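Local coordinates for protein D-alanyl-D-alanine carboxypeptidase (Vibrio cholerae, PDB 5TR7) that probably removes the terminal D-alanine from peptidoglycan precursor peptides as a penicillin-binding serine carboxypeptidase of the S11 family, at residues P4-A8 against K9-L13; L31-A34 against S35-M39; L128-K131 against N132-F135; L146-P150 against Y151-L155; G203-S206 against G207-Y210. One frame throughout, in Å; residues are numbered along the deposited sequence.

Contact 1: P4-A8 against K9-L13; sequences PQIAA and KGYVL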
loop_
_atom_site.group_PDB
_atom_site.type_symbol
_atom_site.label_atom_id
_atom_site.label_comp_id
_atom_site.label_asym_id
_atom_site.label_seq_id
_atom_site.Cartn_x
_atom_site.Cartn_y
_atom_site.Cartn_z
ATOM N N PRO A 4 2.792 -24.429 -1.306
ATOM C CA PRO A 4 3.333 -24.543 -2.652
ATOM C C PRO A 4 4.585 -23.687 -2.776
ATOM O O PRO A 4 4.983 -23.002 -1.810
ATOM C CB PRO A 4 2.209 -23.987 -3.535
ATOM C CG PRO A 4 1.485 -23.019 -2.644
ATOM C CD PRO A 4 1.878 -23.286 -1.203
ATOM N N GLN A 5 5.225 -23.798 -3.933
ATOM C CA GLN A 5 6.410 -23.034 -4.210
ATOM C C GLN A 5 5.954 -21.823 -4.912
ATOM O O GLN A 5 5.115 -21.880 -5.800
ATOM C CB GLN A 5 7.458 -23.826 -4.969
ATOM C CG GLN A 5 7.950 -24.912 -4.019
ATOM C CD GLN A 5 9.297 -25.510 -4.369
ATOM O OE1 GLN A 5 10.014 -25.017 -5.247
ATOM N NE2 GLN A 5 9.657 -26.569 -3.663
ATOM N N ILE A 6 6.495 -20.706 -4.459
ATOM C CA ILE A 6 6.128 -19.420 -4.941
ATOM C C ILE A 6 7.348 -18.812 -5.512
ATOM O O ILE A 6 8.362 -18.845 -4.876
ATOM C CB ILE A 6 5.613 -18.586 -3.727
ATOM C CG1 ILE A 6 4.370 -19.227 -3.083
ATOM C CG2 ILE A 6 5.336 -17.141 -4.087
ATOM C CD1 ILE A 6 3.200 -19.426 -4.001
ATOM N N ALA A 7 7.296 -18.301 -6.720
ATOM C CA ALA A 7 8.498 -17.706 -7.355
ATOM C C ALA A 7 8.646 -16.252 -6.864
ATOM O O ALA A 7 8.288 -15.301 -7.552
ATOM C CB ALA A 7 8.355 -17.759 -8.879
ATOM N N ALA A 8 9.183 -16.071 -5.664
ATOM C CA ALA A 8 9.316 -14.749 -5.118
ATOM C C ALA A 8 10.433 -14.763 -4.117
ATOM O O ALA A 8 10.678 -15.772 -3.520
ATOM C CB ALA A 8 8.000 -14.343 -4.439
ATOM N N LYS A 9 11.079 -13.630 -3.884
ATOM C CA LYS A 9 12.186 -13.579 -2.927
ATOM C C LYS A 9 11.715 -13.721 -1.459
ATOM O O LYS A 9 12.417 -14.284 -0.629
ATOM C CB LYS A 9 12.967 -12.311 -3.166
ATOM C CG LYS A 9 14.277 -12.167 -2.398
ATOM C CD LYS A 9 14.728 -10.719 -2.481
ATOM C CE LYS A 9 16.005 -10.413 -1.729
ATOM N NZ LYS A 9 16.193 -8.930 -1.753
ATOM N N GLY A 10 10.520 -13.248 -1.155
ATOM C CA GLY A 10 9.943 -13.400 0.168
ATOM C C GLY A 10 8.419 -13.351 0.116
ATOM O O GLY A 10 7.866 -12.679 -0.728
ATOM N N TYR A 11 7.739 -14.068 0.992
ATOM C CA TYR A 11 6.293 -13.961 1.039
ATOM C C TYR A 11 5.753 -14.369 2.355
ATOM O O TYR A 11 6.452 -14.986 3.172
ATOM C CB TYR A 11 5.633 -14.813 -0.050
ATOM C CG TYR A 11 5.869 -16.321 0.069
ATOM C CD1 TYR A 11 5.056 -17.122 0.872
ATOM C CD2 TYR A 11 6.884 -16.953 -0.644
ATOM C CE1 TYR A 11 5.245 -18.497 0.945
ATOM C CE2 TYR A 11 7.075 -18.321 -0.574
ATOM C CZ TYR A 11 6.242 -19.082 0.215
ATOM O OH TYR A 11 6.413 -20.440 0.290
ATOM N N VAL A 12 4.511 -13.946 2.573
ATOM C CA VAL A 12 3.767 -14.348 3.749
ATOM C C VAL A 12 2.318 -14.463 3.399
ATOM O O VAL A 12 1.814 -13.694 2.591
ATOM C CB VAL A 12 4.009 -13.476 4.982
ATOM C CG1 VAL A 12 3.633 -12.059 4.733
ATOM C CG2 VAL A 12 3.181 -14.004 6.144
ATOM N N LEU A 13 1.647 -15.440 3.971
ATOM C CA LEU A 13 0.240 -15.614 3.759
ATOM C C LEU A 13 -0.329 -15.636 5.136
ATOM O O LEU A 13 0.076 -16.412 5.937
ATOM C CB LEU A 13 -0.036 -16.916 3.051
ATOM C CG LEU A 13 -1.487 -17.330 2.966
ATOM C CD1 LEU A 13 -2.328 -16.213 2.430
ATOM C CD2 LEU A 13 -1.639 -18.561 2.113
HETATM O O HOH W 1 8.640 -20.991 -2.266
#
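Ile6 lies against the ring of Tyr11, five residues on, and this apolar pairing carries most of the contact. Its CG1 sits 4.0 Å from the centroid of the Tyr11 ring, 19° off the ring normal, a CH-pi contact over one face. The closest carbon pair is Ile6 CB with Tyr11 CE2, 3.5 Å apart, while CG2 reaches the CD2 side of the same ring. Tyr11 can turn its ring back over the preceding loop because CG lies between the backbone N and the carbonyl carbon (chi1 63°).

Polar links are few. A water in the plane of the Tyr11 ring accepts a hydrogen bond from Ile6 N at 3.1 Å and makes a weak one with Tyr11 OH at 3.4 Å. Ala7 centres an inverse gamma turn, closed by a weak bond from Ala8 N to Ile6 O.

Around the pair, Leu243 of helix 233-251 touches both Ile6 and Tyr11. The chain enters strand 10-15 through a classic beta bulge, in which Lys9 and Gly10 both face Met228, in the five-stranded antiparallel sheet of the penicillin-binding fold, between strands 21-25 and 221-230.

Contact 2: L31-A34 against S35-M39; sequences LSPA and SLTKM
Thr37 grips the carbonyl of Ala34 twice, and this pair of hydrogen bonds to one oxygen is the tight centre of the contact. Ala34 O accepts from Thr37 N at 2.8 Å, with the N-H tilted from the carbonyl plane, and from Thr37 OG1, also at 2.8 Å, which lies in that plane. The hydroxyl is brought there by a first torsion of -65°, which sets OG1 beside the threonine's own backbone N and anti to its carbonyl carbon. Roughly at right angles to its bond, Thr37 OG1 meets the ring of Pro33, whose CG is 3.5 Å away; the two side chains cross obliquely. One residue earlier, Leu36 N donates to Pro33 O at 3.0 Å from above the carbonyl plane, and CG of Leu36 packs 3.5 Å from the same Pro33 O. Beyond this buried part, Leu153 and Val213 touch Leu36, and Phe135 touches Thr37.

Between the two segments, the side of Ala34 and Ser35 is looser and partly exposed. Ala34 has a positive phi (54°), and its CB points away from the helix, packing against His204 O instead. Ser35 OG, anti to its backbone N, makes no side-chain link to residues 31-34; it accepts instead from Lys38 NZ at 2.8 Å. Asn100 OD1 and His139 O also hold Lys38 NZ, and Ser98 and Lys201 lie close to Ser35. This is the SxxK motif at the start of helix 37-50, with Ser35 the predicted acylated nucleophile and Lys38 the predicted proton acceptor, as in penicillin-binding proteins and serine beta-lactamases.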
loop_
_atom_site.group_PDB
_atom_site.type_symbol
_atom_site.label_atom_id
_atom_site.label_comp_id
_atom_site.label_asym_id
_atom_site.label_seq_id
_atom_site.Cartn_x
_atom_site.Cartn_y
_atom_site.Cartn_z
ATOM N N LEU A 31 13.815 -5.618 3.735
ATOM C CA LEU A 31 13.718 -5.218 2.354
ATOM C C LEU A 31 13.353 -3.758 2.307
ATOM O O LEU A 31 12.807 -3.201 3.246
ATOM C CB LEU A 31 12.490 -5.878 1.728
ATOM C CG LEU A 31 12.485 -7.356 1.543
ATOM C CD1 LEU A 31 11.028 -7.723 1.254
ATOM C CD2 LEU A 31 13.461 -7.745 0.428
ATOM N N SER A 32 13.474 -3.239 1.101
ATOM C CA SER A 32 13.155 -1.882 0.772
ATOM C C SER A 32 11.697 -2.033 0.244
ATOM O O SER A 32 11.448 -2.744 -0.698
ATOM C CB SER A 32 14.211 -1.449 -0.253
ATOM O OG SER A 32 14.288 -0.064 -0.370
ATOM N N PRO A 33 10.702 -1.440 0.925
ATOM C CA PRO A 33 9.285 -1.647 0.546
ATOM C C PRO A 33 8.757 -0.803 -0.597
ATOM O O PRO A 33 7.706 -1.113 -1.200
ATOM C CB PRO A 33 8.536 -1.288 1.820
ATOM C CG PRO A 33 9.379 -0.235 2.442
ATOM C CD PRO A 33 10.793 -0.668 2.168
ATOM N N ALA A 34 9.489 0.266 -0.868
ATOM C CA ALA A 34 9.202 1.147 -1.971
ATOM C C ALA A 34 7.774 1.636 -1.908
ATOM O O ALA A 34 7.267 1.998 -0.859
ATOM C CB ALA A 34 9.527 0.469 -3.313
ATOM N N SER A 35 7.085 1.542 -3.015
ATOM C CA SER A 35 5.756 2.120 -3.098
ATOM C C SER A 35 4.743 1.457 -2.120
ATOM O O SER A 35 3.644 1.985 -1.897
ATOM C CB SER A 35 5.370 2.108 -4.558
ATOM O OG SER A 35 4.260 2.874 -4.817
ATOM N N LEU A 36 5.116 0.344 -1.486
ATOM C CA LEU A 36 4.196 -0.269 -0.534
ATOM C C LEU A 36 4.152 0.624 0.713
ATOM O O LEU A 36 3.211 0.534 1.501
ATOM C CB LEU A 36 4.605 -1.700 -0.167
ATOM C CG LEU A 36 4.573 -2.667 -1.306
ATOM C CD1 LEU A 36 5.094 -3.948 -0.725
ATOM C CD2 LEU A 36 3.158 -2.836 -1.921
ATOM N N THR A 37 5.158 1.497 0.842
ATOM C CA THR A 37 5.181 2.506 1.911
ATOM C C THR A 37 3.879 3.351 1.894
ATOM O O THR A 37 3.438 3.863 2.914
ATOM C CB THR A 37 6.381 3.459 1.679
ATOM O OG1 THR A 37 7.594 2.724 1.816
ATOM C CG2 THR A 37 6.407 4.604 2.668
ATOM N N LYS A 38 3.251 3.430 0.725
ATOM C CA LYS A 38 2.006 4.195 0.569
ATOM C C LYS A 38 0.884 3.625 1.373
ATOM O O LYS A 38 -0.061 4.350 1.741
ATOM C CB LYS A 38 1.633 4.391 -0.863
ATOM C CG LYS A 38 2.702 5.175 -1.650
ATOM C CD LYS A 38 2.307 5.470 -3.097
ATOM C CE LYS A 38 3.345 6.329 -3.819
ATOM N NZ LYS A 38 4.553 5.573 -4.181
ATOM N N MET A 39 0.963 2.336 1.690
ATOM C CA MET A 39 -0.052 1.766 2.579
ATOM C C MET A 39 0.028 2.426 3.956
ATOM O O MET A 39 -1.021 2.678 4.612
ATOM C CB MET A 39 0.143 0.262 2.757
ATOM C CG MET A 39 -0.216 -0.559 1.493
ATOM S SD MET A 39 -0.252 -2.286 1.845
ATOM C CE MET A 39 1.322 -2.746 2.446
#

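Contact 3: L128-K131 against N132-F135; sequences LGMK and NSHF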
loop_
_atom_site.group_PDB
_atom_site.type_symbol
_atom_site.label_atom_id
_atom_site.label_comp_id
_atom_site.label_asym_id
_atom_site.label_seq_id
_atom_site.Cartn_x
_atom_site.Cartn_y
_atom_site.Cartn_z
ATOM N N LEU A 128 1.286 -0.853 15.724
ATOM C CA LEU A 128 0.724 -1.970 15.002
ATOM C C LEU A 128 1.599 -3.228 15.146
ATOM O O LEU A 128 1.195 -4.238 14.645
ATOM C CB LEU A 128 0.567 -1.660 13.535
ATOM C CG LEU A 128 -0.456 -0.580 13.145
ATOM C CD1 LEU A 128 -0.417 -0.231 11.674
ATOM C CD2 LEU A 128 -1.872 -0.892 13.594
ATOM N N GLY A 129 2.773 -3.191 15.803
ATOM C CA GLY A 129 3.602 -4.413 15.905
ATOM C C GLY A 129 4.538 -4.672 14.708
ATOM O O GLY A 129 5.066 -5.748 14.511
ATOM N N MET A 130 4.793 -3.628 13.943
ATOM C CA MET A 130 5.733 -3.687 12.823
ATOM C C MET A 130 7.134 -3.377 13.413
ATOM O O MET A 130 7.749 -2.376 13.093
ATOM C CB MET A 130 5.328 -2.670 11.753
ATOM C CG MET A 130 3.888 -2.900 11.250
ATOM S SD MET A 130 3.356 -1.608 10.160
ATOM C CE MET A 130 4.472 -1.698 8.760
ATOM N N LYS A 131 7.657 -4.295 14.190
ATOM C CA LYS A 131 8.939 -4.115 14.877
ATOM C C LYS A 131 10.172 -4.133 13.974
ATOM O O LYS A 131 11.229 -3.758 14.418
ATOM C CB LYS A 131 9.045 -5.178 15.956
ATOM C CG LYS A 131 7.774 -5.274 16.802
ATOM C CD LYS A 131 8.009 -6.081 18.056
ATOM C CE LYS A 131 8.366 -7.518 17.708
ATOM N NZ LYS A 131 8.562 -8.358 18.932
ATOM N N ASN A 132 10.025 -4.534 12.706
ATOM C CA ASN A 132 11.142 -4.533 11.777
ATOM C C ASN A 132 10.907 -3.601 10.595
ATOM O O ASN A 132 11.329 -3.859 9.478
ATOM C CB ASN A 132 11.412 -5.958 11.317
ATOM C CG ASN A 132 12.030 -6.824 12.400
ATOM O OD1 ASN A 132 12.788 -6.386 13.246
ATOM N ND2 ASN A 132 11.763 -8.087 12.303
ATOM N N SER A 133 10.252 -2.489 10.869
ATOM C CA SER A 133 9.975 -1.505 9.860
ATOM C C SER A 133 10.380 -0.111 10.289
ATOM O O SER A 133 10.286 0.217 11.456
ATOM C CB SER A 133 8.473 -1.512 9.539
ATOM O OG SER A 133 8.061 -2.791 9.039
ATOM N N HIS A 134 10.866 0.688 9.357
ATOM C CA HIS A 134 11.168 2.069 9.652
ATOM C C HIS A 134 11.000 2.894 8.374
ATOM O O HIS A 134 11.506 2.542 7.331
ATOM C CB HIS A 134 12.563 2.250 10.221
ATOM C CG HIS A 134 12.825 3.635 10.712
ATOM N ND1 HIS A 134 13.507 4.576 9.979
ATOM C CD2 HIS A 134 12.441 4.246 11.851
ATOM C CE1 HIS A 134 13.540 5.709 10.657
ATOM N NE2 HIS A 134 12.910 5.531 11.804
ATOM N N PHE A 135 10.304 4.003 8.480
ATOM C CA PHE A 135 10.073 4.870 7.353
ATOM C C PHE A 135 10.836 6.191 7.439
ATOM O O PHE A 135 11.036 6.732 8.546
ATOM C CB PHE A 135 8.572 5.101 7.219
ATOM C CG PHE A 135 7.785 3.814 7.127
ATOM C CD1 PHE A 135 7.703 3.115 5.951
ATOM C CD2 PHE A 135 7.171 3.277 8.250
ATOM C CE1 PHE A 135 6.990 1.919 5.867
ATOM C CE2 PHE A 135 6.431 2.133 8.179
ATOM C CZ PHE A 135 6.327 1.429 6.984
#
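Met130 folds over the turn that follows it and meets both Ser133 and Phe135. Its methyl CE does most of the touching: it lies 3.8 Å from Ser133 OG and 4.0 Å from Phe135 CZ, approaching the phenyl ring at its edge, near the ring plane. The two side chains cross at about a right angle. A bend at the last methionine torsion (chi3 62°) swings CE out of the otherwise extended chain to reach them. Nearer the backbone, Met130 CB packs 4.0 Å from Ser133 CB.

Behind these contacts stands a type I beta turn from Met130 to Ser133, closed by a weak bond from Ser133 N to Met130 O of 3.4 Å. It follows directly on the end of helix 114-127, where Gly129, with positive phi, completes a Schellman motif; Met130 is itself the centre of an inverse gamma turn.

Further out, Ser133 OG is hydrogen-bonded to Ser148 OG and to Asp152 OD2, and the same carboxylate oxygen receives Asn132 N, which fastens the turn to the start of helix 150-163. Asn122 OD1 accepts from Phe135 N. Met40 of helix 37-50 and Ala125 of helix 114-127 each touch both Met130 and Phe135.

Contact 4: L146-P150 against Y151-L155; sequences LYSTP and YDLAL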
loop_
_atom_site.group_PDB
_atom_site.type_symbol
_atom_site.label_atom_id
_atom_site.label_comp_id
_atom_site.label_asym_id
_atom_site.label_seq_id
_atom_site.Cartn_x
_atom_site.Cartn_y
_atom_site.Cartn_z
ATOM N N LEU A 146 14.997 3.221 5.218
ATOM C CA LEU A 146 13.581 2.956 4.877
ATOM C C LEU A 146 13.526 1.469 4.614
ATOM O O LEU A 146 14.115 0.991 3.665
ATOM C CB LEU A 146 13.133 3.763 3.670
ATOM C CG LEU A 146 11.760 3.495 3.034
ATOM C CD1 LEU A 146 10.641 3.360 4.035
ATOM C CD2 LEU A 146 11.428 4.595 2.033
ATOM N N TYR A 147 12.878 0.726 5.496
ATOM C CA TYR A 147 12.798 -0.730 5.331
ATOM C C TYR A 147 11.610 -1.331 6.038
ATOM O O TYR A 147 11.054 -0.738 6.951
ATOM C CB TYR A 147 14.096 -1.401 5.849
ATOM C CG TYR A 147 14.413 -1.088 7.293
ATOM C CD1 TYR A 147 13.705 -1.693 8.344
ATOM C CD2 TYR A 147 15.401 -0.192 7.607
ATOM C CE1 TYR A 147 13.964 -1.386 9.662
ATOM C CE2 TYR A 147 15.714 0.111 8.925
ATOM C CZ TYR A 147 15.016 -0.475 9.929
ATOM O OH TYR A 147 15.390 -0.116 11.181
ATOM N N SER A 148 11.240 -2.528 5.617
ATOM C CA SER A 148 10.167 -3.253 6.250
ATOM C C SER A 148 10.424 -4.713 5.992
ATOM O O SER A 148 11.558 -5.084 5.656
ATOM C CB SER A 148 8.793 -2.834 5.759
ATOM O OG SER A 148 7.781 -3.443 6.552
ATOM N N THR A 149 9.408 -5.540 6.237
ATOM C CA THR A 149 9.484 -6.989 6.019
ATOM C C THR A 149 8.118 -7.459 5.522
ATOM O O THR A 149 7.088 -6.783 5.768
ATOM C CB THR A 149 9.783 -7.794 7.313
ATOM O OG1 THR A 149 8.680 -7.661 8.215
ATOM C CG2 THR A 149 11.066 -7.342 8.014
ATOM N N PRO A 150 8.096 -8.615 4.823
ATOM C CA PRO A 150 6.830 -9.155 4.364
ATOM C C PRO A 150 5.825 -9.316 5.482
ATOM O O PRO A 150 4.633 -9.078 5.275
ATOM C CB PRO A 150 7.201 -10.530 3.842
ATOM C CG PRO A 150 8.599 -10.361 3.363
ATOM C CD PRO A 150 9.237 -9.329 4.235
ATOM N N TYR A 151 6.291 -9.787 6.630
ATOM C CA TYR A 151 5.396 -9.986 7.742
ATOM C C TYR A 151 4.815 -8.651 8.200
ATOM O O TYR A 151 3.596 -8.540 8.348
ATOM C CB TYR A 151 6.116 -10.658 8.912
ATOM C CG TYR A 151 5.230 -10.841 10.098
ATOM C CD1 TYR A 151 4.160 -11.748 10.055
ATOM C CD2 TYR A 151 5.412 -10.098 11.249
ATOM C CE1 TYR A 151 3.288 -11.862 11.126
ATOM C CE2 TYR A 151 4.551 -10.231 12.328
ATOM C CZ TYR A 151 3.536 -11.147 12.279
ATOM O OH TYR A 151 2.712 -11.274 13.361
ATOM N N ASP A 152 5.671 -7.646 8.389
ATOM C CA ASP A 152 5.192 -6.328 8.806
ATOM C C ASP A 152 4.222 -5.719 7.791
ATOM O O ASP A 152 3.264 -5.061 8.176
ATOM C CB ASP A 152 6.322 -5.371 9.075
ATOM C CG ASP A 152 7.147 -5.741 10.337
ATOM O OD1 ASP A 152 6.940 -6.814 10.963
ATOM O OD2 ASP A 152 7.998 -4.924 10.696
ATOM N N LEU A 153 4.526 -5.903 6.510
ATOM C CA LEU A 153 3.642 -5.419 5.470
ATOM C C LEU A 153 2.278 -6.149 5.527
ATOM O O LEU A 153 1.239 -5.522 5.327
ATOM C CB LEU A 153 4.336 -5.521 4.074
ATOM C CG LEU A 153 5.559 -4.588 3.890
ATOM C CD1 LEU A 153 6.441 -5.004 2.753
ATOM C CD2 LEU A 153 5.083 -3.176 3.680
ATOM N N ALA A 154 2.264 -7.424 5.931
ATOM C CA ALA A 154 1.022 -8.132 6.085
ATOM C C ALA A 154 0.206 -7.534 7.224
ATOM O O ALA A 154 -1.029 -7.382 7.118
ATOM C CB ALA A 154 1.301 -9.574 6.409
ATOM N N LEU A 155 0.886 -7.250 8.345
ATOM C CA LEU A 155 0.210 -6.628 9.486
ATOM C C LEU A 155 -0.373 -5.311 9.020
ATOM O O LEU A 155 -1.469 -4.993 9.353
ATOM C CB LEU A 155 1.190 -6.353 10.653
ATOM C CG LEU A 155 1.712 -7.514 11.486
ATOM C CD1 LEU A 155 2.843 -7.097 12.474
ATOM C CD2 LEU A 155 0.586 -8.206 12.221
#
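Thr149 OG1 lies over one face of the Asp152 carboxylate, 3.2 Å from Asp152 CG, while at the CB end of the same side chain Ser148 OG stands 3.5 Å from Asp152 CB. Ser133 is the polar partner of both Ser148 and Asp152. The other flat group, the Tyr151 ring, leads away from residues 146-150; the side chain stays near them through CB, 4.0 Å from Thr149 OG1, and Met27 and Met14 touch it further out.

Thr149 is the N-cap of helix 150-163. Its OG1 accepts from Asp152 N at 3.0 Å in a nearly straight bond (165°), and its placement between the backbone N and the carbonyl carbon (chi1 66°) turns the oxygen toward the N-H of Asp152. The regular helical bonds begin at the same residue: Leu153 N donates to Thr149 O at 2.8 Å, nearly along the C=O axis, and Ala154 N donates to Pro150 O at 3.0 Å, tilted from the carbonyl plane.

Leu153 packs back over Thr149 and Ser148, with its CG 3.3 Å from Thr149 O and 3.7 Å from Ser148 OG. On the sheet side, Val12 of strand 10-15 touches Pro150 and Ala154, and Met228 of strand 221-230 touches Pro150 and Leu153.

Contact 5: G203-S206 against G207-Y210; sequences GHTS and GAGY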
loop_
_atom_site.group_PDB
_atom_site.type_symbol
_atom_site.label_atom_id
_atom_site.label_comp_id
_atom_site.label_asym_id
_atom_site.label_seq_id
_atom_site.Cartn_x
_atom_site.Cartn_y
_atom_site.Cartn_z
ATOM N N GLY A 203 3.831 -2.624 -5.906
ATOM C CA GLY A 203 5.091 -1.840 -5.908
ATOM C C GLY A 203 6.236 -2.559 -6.517
ATOM O O GLY A 203 6.129 -3.766 -6.794
ATOM N N HIS A 204 7.374 -1.872 -6.637
ATOM C CA HIS A 204 8.599 -2.491 -7.188
ATOM C C HIS A 204 9.810 -2.084 -6.339
ATOM O O HIS A 204 9.918 -0.943 -5.914
ATOM C CB HIS A 204 8.797 -2.032 -8.624
ATOM C CG HIS A 204 9.921 -2.718 -9.329
ATOM N ND1 HIS A 204 11.239 -2.343 -9.186
ATOM C CD2 HIS A 204 9.921 -3.779 -10.167
ATOM C CE1 HIS A 204 11.999 -3.152 -9.900
ATOM N NE2 HIS A 204 11.216 -4.002 -10.539
ATOM N N THR A 205 10.723 -3.009 -6.086
ATOM C CA THR A 205 11.969 -2.734 -5.299
ATOM C C THR A 205 13.104 -3.002 -6.283
ATOM O O THR A 205 13.310 -4.127 -6.688
ATOM C CB THR A 205 12.070 -3.646 -4.077
ATOM O OG1 THR A 205 10.950 -3.439 -3.194
ATOM C CG2 THR A 205 13.361 -3.399 -3.253
ATOM N N SER A 206 13.828 -1.958 -6.652
ATOM C CA SER A 206 14.730 -2.027 -7.810
ATOM C C SER A 206 15.697 -3.215 -8.014
ATOM O O SER A 206 15.831 -3.684 -9.167
ATOM C CB SER A 206 15.417 -0.697 -8.009
ATOM O OG SER A 206 16.301 -0.592 -6.967
ATOM N N GLY A 207 16.349 -3.724 -6.968
ATOM C CA GLY A 207 17.233 -4.892 -7.179
ATOM C C GLY A 207 16.554 -6.246 -6.977
ATOM O O GLY A 207 17.106 -7.255 -7.345
ATOM N N ALA A 208 15.314 -6.240 -6.468
ATOM C CA ALA A 208 14.567 -7.469 -6.103
ATOM C C ALA A 208 13.426 -7.856 -7.038
ATOM O O ALA A 208 13.371 -9.011 -7.477
ATOM C CB ALA A 208 14.037 -7.358 -4.678
ATOM N N GLY A 209 12.533 -6.915 -7.336
ATOM C CA GLY A 209 11.447 -7.173 -8.298
ATOM C C GLY A 209 10.108 -6.593 -7.957
ATOM O O GLY A 209 10.033 -5.650 -7.194
ATOM N N TYR A 210 9.059 -7.154 -8.532
ATOM C CA TYR A 210 7.710 -6.712 -8.315
ATOM C C TYR A 210 7.088 -7.288 -7.081
ATOM O O TYR A 210 7.199 -8.492 -6.797
ATOM C CB TYR A 210 6.812 -7.024 -9.502
ATOM C CG TYR A 210 7.214 -6.291 -10.746
ATOM C CD1 TYR A 210 6.679 -5.036 -11.027
ATOM C CD2 TYR A 210 8.043 -6.854 -11.672
ATOM C CE1 TYR A 210 6.980 -4.361 -12.195
ATOM C CE2 TYR A 210 8.358 -6.186 -12.847
ATOM C CZ TYR A 210 7.824 -4.951 -13.097
ATOM O OH TYR A 210 8.160 -4.319 -14.236
#
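Thr205 O is gripped by two backbone N-H groups, those of Ala208 at 2.9 Å and Gly209 at 3.0 Å, where the hairpin of strands 196-205 and 209-218 turns. Gly209 N lies in the carbonyl plane, whereas Ala208 N comes from above it. With both residues facing Thr205, they form a classic beta bulge. The return bond, Thr205 N to Gly209 O, is 2.9 Å long and almost straight at 172°, completing the antiparallel hydrogen-bonded pair.

The next pair, His204 with Tyr210, is non-hydrogen-bonded and is joined by its side chains in a T-shaped stack. The imidazole edge points at the phenol face, with centroids 4.6 Å apart and planes at 81°. The histidine ring reaches across because its CG is anti to the backbone N (chi1 -173°). Gly209 O lies over one face of that ring, toward its rim.

On the opposite face of the sheet, Thr205 OG1 bonds to Asn211 ND2 within the hairpin and to Ser32 O, which ties it to the loop before the predicted nucleophile Ser35. Glu233 and Arg236, which line the nitrite pocket, touch Tyr210. The stack's closest approach sets His204 CD2 over the centre of the Tyr210 ring, 3.6 Å from CD1.

How the contacts relate
Along the chain the five contacts follow in series, all in the carboxypeptidase domain. Contacts 1 and 5 reach the same five-stranded antiparallel sheet, with centres about 14 Å apart; contacts 2, 3 and 4 belong to the helical side. Contacts 3 and 4 are the nearest pair, centres about 7 Å apart, and contacts 2 and 4 follow at about 8 Å. Ser133 bonds join the turn to Ser148 and Asp152, and Leu31 O meets Ser148 N, so the start of helix 150-163 is tied to both. Contact 2 lies about 7 Å from the centre of the chain and touches the other four. It holds the predicted catalytic serine and lysine between sheet and helices, with contact 5 beside them.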